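Local coordinates for protein cysteine protease S273R (African swine fever virus pig/Kenya/KEN-50/1950, PDB 6LJB) that probably cleaves the viral polyprotein precursors pp220 and pp62 into core-shell proteins as a cysteine protease, and probably also dampens host innate immune responses, at residues Phe108-Ser113 and His121-Gln126. Residues are numbered along the deposited sequence; the frame is centred on the assembly and turned at random.
Sequences FNCPFS and HYKFNQ
Cys110 and Phe124 bring together the segment leaving edge strand 107-109 and the short, weakly bonded helix 123-126, beside the mixed sheet of a Ulp1-like cysteine protease domain. The sulfur contact comes first: chi1 of -179° sets Cys110 SG opposite its own backbone N, where it meets Phe124 CA at 3.5 Å. Cys110 SG also lies at the edge of the Phe124 ring, 5.5 Å from its centroid, a Cys sulfur-aromatic contact. That ring is buried, stacked on Trp200 and met edge-to-face by Phe117.

Pro111 and Lys123 supply aliphatic packing. Pro111 CG rests on Lys123 CB at 3.6 Å, and Pro111 CD also packs against Lys123 CG. Separately, Phe108 CZ comes within 4.2 Å of Lys123 NZ, whose ammonium group is hydrogen-bonded to Leu138 O; bends at chi2 and chi4 carry the lysine chain there. Ser113 touches both Tyr122 and Phe124, its CB 3.4 Å from Phe124 CB.

No hydrogen bond links the two segments. Ser113 OG has its hydrogen-bond partner in a residue adjoining one of them. Polar atoms border the Tyr122 ring: Phe112 O sits near the ring plane, 3.9 Å from Tyr122 CD1, and Ser113 OG approaches obliquely, 3.3 Å from Tyr122 CG.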
ATOM      1  N   PHE A 108       2.983   8.498  -5.392  1.00 26.65           N
ATOM      2  CA  PHE A 108       1.668   8.665  -5.996  1.00 27.51           C
ATOM      3  C   PHE A 108       0.894   7.359  -5.871  1.00 28.26           C
ATOM      4  O   PHE A 108       1.319   6.327  -6.405  1.00 28.60           O
ATOM      5  CB  PHE A 108       1.784   9.082  -7.462  1.00 25.55           C
ATOM      6  CG  PHE A 108       0.492   9.562  -8.060  1.00 28.69           C
ATOM      7  CD1 PHE A 108      -0.390   8.672  -8.651  1.00 23.84           C
ATOM      8  CD2 PHE A 108       0.156  10.905  -8.024  1.00 30.48           C
ATOM      9  CE1 PHE A 108      -1.579   9.114  -9.199  1.00 26.73           C
ATOM     10  CE2 PHE A 108      -1.031  11.352  -8.570  1.00 31.45           C
ATOM     11  CZ  PHE A 108      -1.900  10.455  -9.158  1.00 31.01           C
ATOM     12  N   ASN A 109      -0.189   7.412  -5.097  1.00 26.64           N
ATOM     13  CA  ASN A 109      -1.045   6.232  -4.817  1.00 26.41           C
ATOM     14  C   ASN A 109      -2.171   6.171  -5.848  1.00 31.79           C
ATOM     15  O   ASN A 109      -3.280   6.630  -5.535  1.00 34.39           O
ATOM     16  CB  ASN A 109      -1.617   6.306  -3.402  1.00 28.40           C
ATOM     17  CG  ASN A 109      -2.186   7.670  -3.073  1.00 34.25           C
ATOM     18  OD1 ASN A 109      -1.534   8.686  -3.290  1.00 30.34           O
ATOM     19  ND2 ASN A 109      -3.398   7.701  -2.551  1.00 28.88           N
ATOM     20  N   CYS A 110      -1.886   5.624  -7.029  1.00 28.42           N
ATOM     21  CA  CYS A 110      -2.930   5.483  -8.071  1.00 27.25           C
ATOM     22  C   CYS A 110      -3.952   4.450  -7.591  1.00 31.87           C
ATOM     23  O   CYS A 110      -3.531   3.361  -7.168  1.00 37.34           O
ATOM     24  CB  CYS A 110      -2.315   4.998  -9.376  1.00 25.38           C
ATOM     25  SG  CYS A 110      -3.514   4.825 -10.719  1.00 29.25           S
ATOM     26  N   PRO A 111      -5.272   4.712  -7.702  1.00 30.27           N
ATOM     27  CA  PRO A 111      -6.295   3.753  -7.285  1.00 35.15           C
ATOM     28  C   PRO A 111      -6.251   2.479  -8.145  1.00 35.20           C
ATOM     29  O   PRO A 111      -5.886   2.544  -9.300  1.00 51.30           O
ATOM     30  CB  PRO A 111      -7.629   4.500  -7.437  1.00 30.01           C
ATOM     31  CG  PRO A 111      -7.323   5.672  -8.337  1.00 29.51           C
ATOM     32  CD  PRO A 111      -5.852   5.975  -8.150  1.00 35.35           C
ATOM     33  N   PHE A 112      -6.687   1.359  -7.570  1.00 33.47           N
ATOM     34  CA  PHE A 112      -6.617   0.045  -8.257  1.00 35.28           C
ATOM     35  C   PHE A 112      -7.360   0.105  -9.596  1.00 36.19           C
ATOM     36  O   PHE A 112      -8.442   0.710  -9.686  1.00 31.35           O
ATOM     37  CB  PHE A 112      -7.295  -1.025  -7.403  1.00 31.18           C
ATOM     38  CG  PHE A 112      -8.723  -1.292  -7.804  1.00 40.02           C
ATOM     39  CD1 PHE A 112      -9.016  -2.215  -8.791  1.00 35.99           C
ATOM     40  CD2 PHE A 112      -9.767  -0.593  -7.225  1.00 37.26           C
ATOM     41  CE1 PHE A 112     -10.324  -2.447  -9.176  1.00 41.52           C
ATOM     42  CE2 PHE A 112     -11.075  -0.827  -7.611  1.00 33.03           C
ATOM     43  CZ  PHE A 112     -11.352  -1.755  -8.585  1.00 39.57           C
ATOM     44  N   SER A 113      -6.784  -0.541 -10.608  1.00 32.57           N
ATOM     45  CA  SER A 113      -7.412  -0.572 -11.952  1.00 32.63           C
ATOM     46  C   SER A 113      -7.595  -2.019 -12.415  1.00 35.41           C
ATOM     47  O   SER A 113      -6.858  -2.896 -11.939  1.00 31.27           O
ATOM     48  CB  SER A 113      -6.603   0.223 -12.944  1.00 31.81           C
ATOM     49  OG  SER A 113      -7.089   0.039 -14.262  1.00 37.63           O
ATOM     50  N   HIS A 121     -13.016   3.635 -18.325  1.00 47.05           N
ATOM     51  CA  HIS A 121     -12.265   4.689 -17.655  1.00 46.91           C
ATOM     52  C   HIS A 121     -11.694   4.189 -16.335  1.00 49.34           C
ATOM     53  O   HIS A 121     -12.424   3.692 -15.472  1.00 43.45           O
ATOM     54  CB  HIS A 121     -13.155   5.909 -17.411  1.00 52.05           C
ATOM     55  CG  HIS A 121     -12.435   7.067 -16.789  1.00 55.44           C
ATOM     56  ND1 HIS A 121     -11.985   7.055 -15.486  1.00 53.11           N
ATOM     57  CD2 HIS A 121     -12.092   8.277 -17.293  1.00 51.68           C
ATOM     58  CE1 HIS A 121     -11.391   8.205 -15.216  1.00 53.88           C
ATOM     59  NE2 HIS A 121     -11.446   8.965 -16.294  1.00 57.05           N
ATOM     60  N   TYR A 122     -10.380   4.324 -16.186  1.00 46.07           N
ATOM     61  CA  TYR A 122      -9.693   4.083 -14.927  1.00 38.36           C
ATOM     62  C   TYR A 122      -8.647   5.168 -14.741  1.00 41.50           C
ATOM     63  O   TYR A 122      -7.983   5.566 -15.703  1.00 43.86           O
ATOM     64  CB  TYR A 122      -9.025   2.701 -14.890  1.00 40.98           C
ATOM     65  CG  TYR A 122      -9.959   1.569 -14.528  1.00 37.20           C
ATOM     66  CD1 TYR A 122     -10.139   1.192 -13.204  1.00 39.51           C
ATOM     67  CD2 TYR A 122     -10.654   0.875 -15.507  1.00 40.18           C
ATOM     68  CE1 TYR A 122     -10.985   0.154 -12.866  1.00 36.54           C
ATOM     69  CE2 TYR A 122     -11.507  -0.162 -15.179  1.00 41.98           C
ATOM     70  CZ  TYR A 122     -11.669  -0.518 -13.856  1.00 44.41           C
ATOM     71  OH  TYR A 122     -12.518  -1.549 -13.521  1.00 43.36           O
ATOM     72  N   LYS A 123      -8.507   5.648 -13.502  1.00 40.54           N
ATOM     73  CA  LYS A 123      -7.493   6.655 -13.200  1.00 34.39           C
ATOM     74  C   LYS A 123      -6.109   6.202 -13.644  1.00 38.40           C
ATOM     75  O   LYS A 123      -5.270   7.032 -14.014  1.00 38.43           O
ATOM     76  CB  LYS A 123      -7.497   6.965 -11.701  1.00 36.11           C
ATOM     77  CG  LYS A 123      -6.527   8.055 -11.269  1.00 39.62           C
ATOM     78  CD  LYS A 123      -6.992   9.432 -11.718  1.00 40.03           C
ATOM     79  CE  LYS A 123      -6.112  10.524 -11.131  1.00 42.84           C
ATOM     80  NZ  LYS A 123      -6.071  10.458  -9.643  1.00 38.76           N
ATOM     81  N   PHE A 124      -5.864   4.891 -13.635  1.00 36.85           N
ATOM     82  CA  PHE A 124      -4.573   4.352 -14.048  1.00 38.41           C
ATOM     83  C   PHE A 124      -4.255   4.715 -15.494  1.00 34.26           C
ATOM     84  O   PHE A 124      -3.140   5.145 -15.808  1.00 32.58           O
ATOM     85  CB  PHE A 124      -4.574   2.838 -13.848  1.00 33.44           C
ATOM     86  CG  PHE A 124      -3.364   2.143 -14.394  1.00 31.80           C
ATOM     87  CD1 PHE A 124      -2.176   2.133 -13.685  1.00 27.66           C
ATOM     88  CD2 PHE A 124      -3.424   1.471 -15.604  1.00 31.59           C
ATOM     89  CE1 PHE A 124      -1.063   1.483 -14.182  1.00 24.15           C
ATOM     90  CE2 PHE A 124      -2.317   0.818 -16.106  1.00 25.28           C
ATOM     91  CZ  PHE A 124      -1.135   0.822 -15.392  1.00 27.08           C
ATOM     92  N   ASN A 125      -5.226   4.549 -16.391  1.00 31.30           N
ATOM     93  CA  ASN A 125      -5.011   4.855 -17.799  1.00 35.14           C
ATOM     94  C   ASN A 125      -5.166   6.337 -18.117  1.00 39.50           C
ATOM     95  O   ASN A 125      -4.847   6.750 -19.237  1.00 40.51           O
ATOM     96  CB  ASN A 125      -5.975   4.038 -18.666  1.00 34.04           C
ATOM     97  CG  ASN A 125      -5.522   3.944 -20.111  1.00 38.27           C
ATOM     98  OD1 ASN A 125      -4.352   4.172 -20.423  1.00 39.16           O
ATOM     99  ND2 ASN A 125      -6.446   3.602 -21.002  1.00 34.75           N
ATOM    100  N   GLN A 126      -5.635   7.147 -17.167  1.00 37.57           N
ATOM    101  CA  GLN A 126      -5.846   8.567 -17.414  1.00 37.13           C
ATOM    102  C   GLN A 126      -4.707   9.447 -16.919  1.00 36.43           C
ATOM    103  O   GLN A 126      -4.609  10.599 -17.355  1.00 37.57           O
ATOM    104  CB  GLN A 126      -7.154   9.034 -16.765  1.00 37.80           C
ATOM    105  CG  GLN A 126      -8.376   8.264 -17.229  1.00 42.27           C
ATOM    106  CD  GLN A 126      -8.464   8.158 -18.738  1.00 53.47           C
ATOM    107  OE1 GLN A 126      -8.569   7.062 -19.289  1.00 52.29           O
ATOM    108  NE2 GLN A 126      -8.427   9.300 -19.416  1.00 51.42           N
TER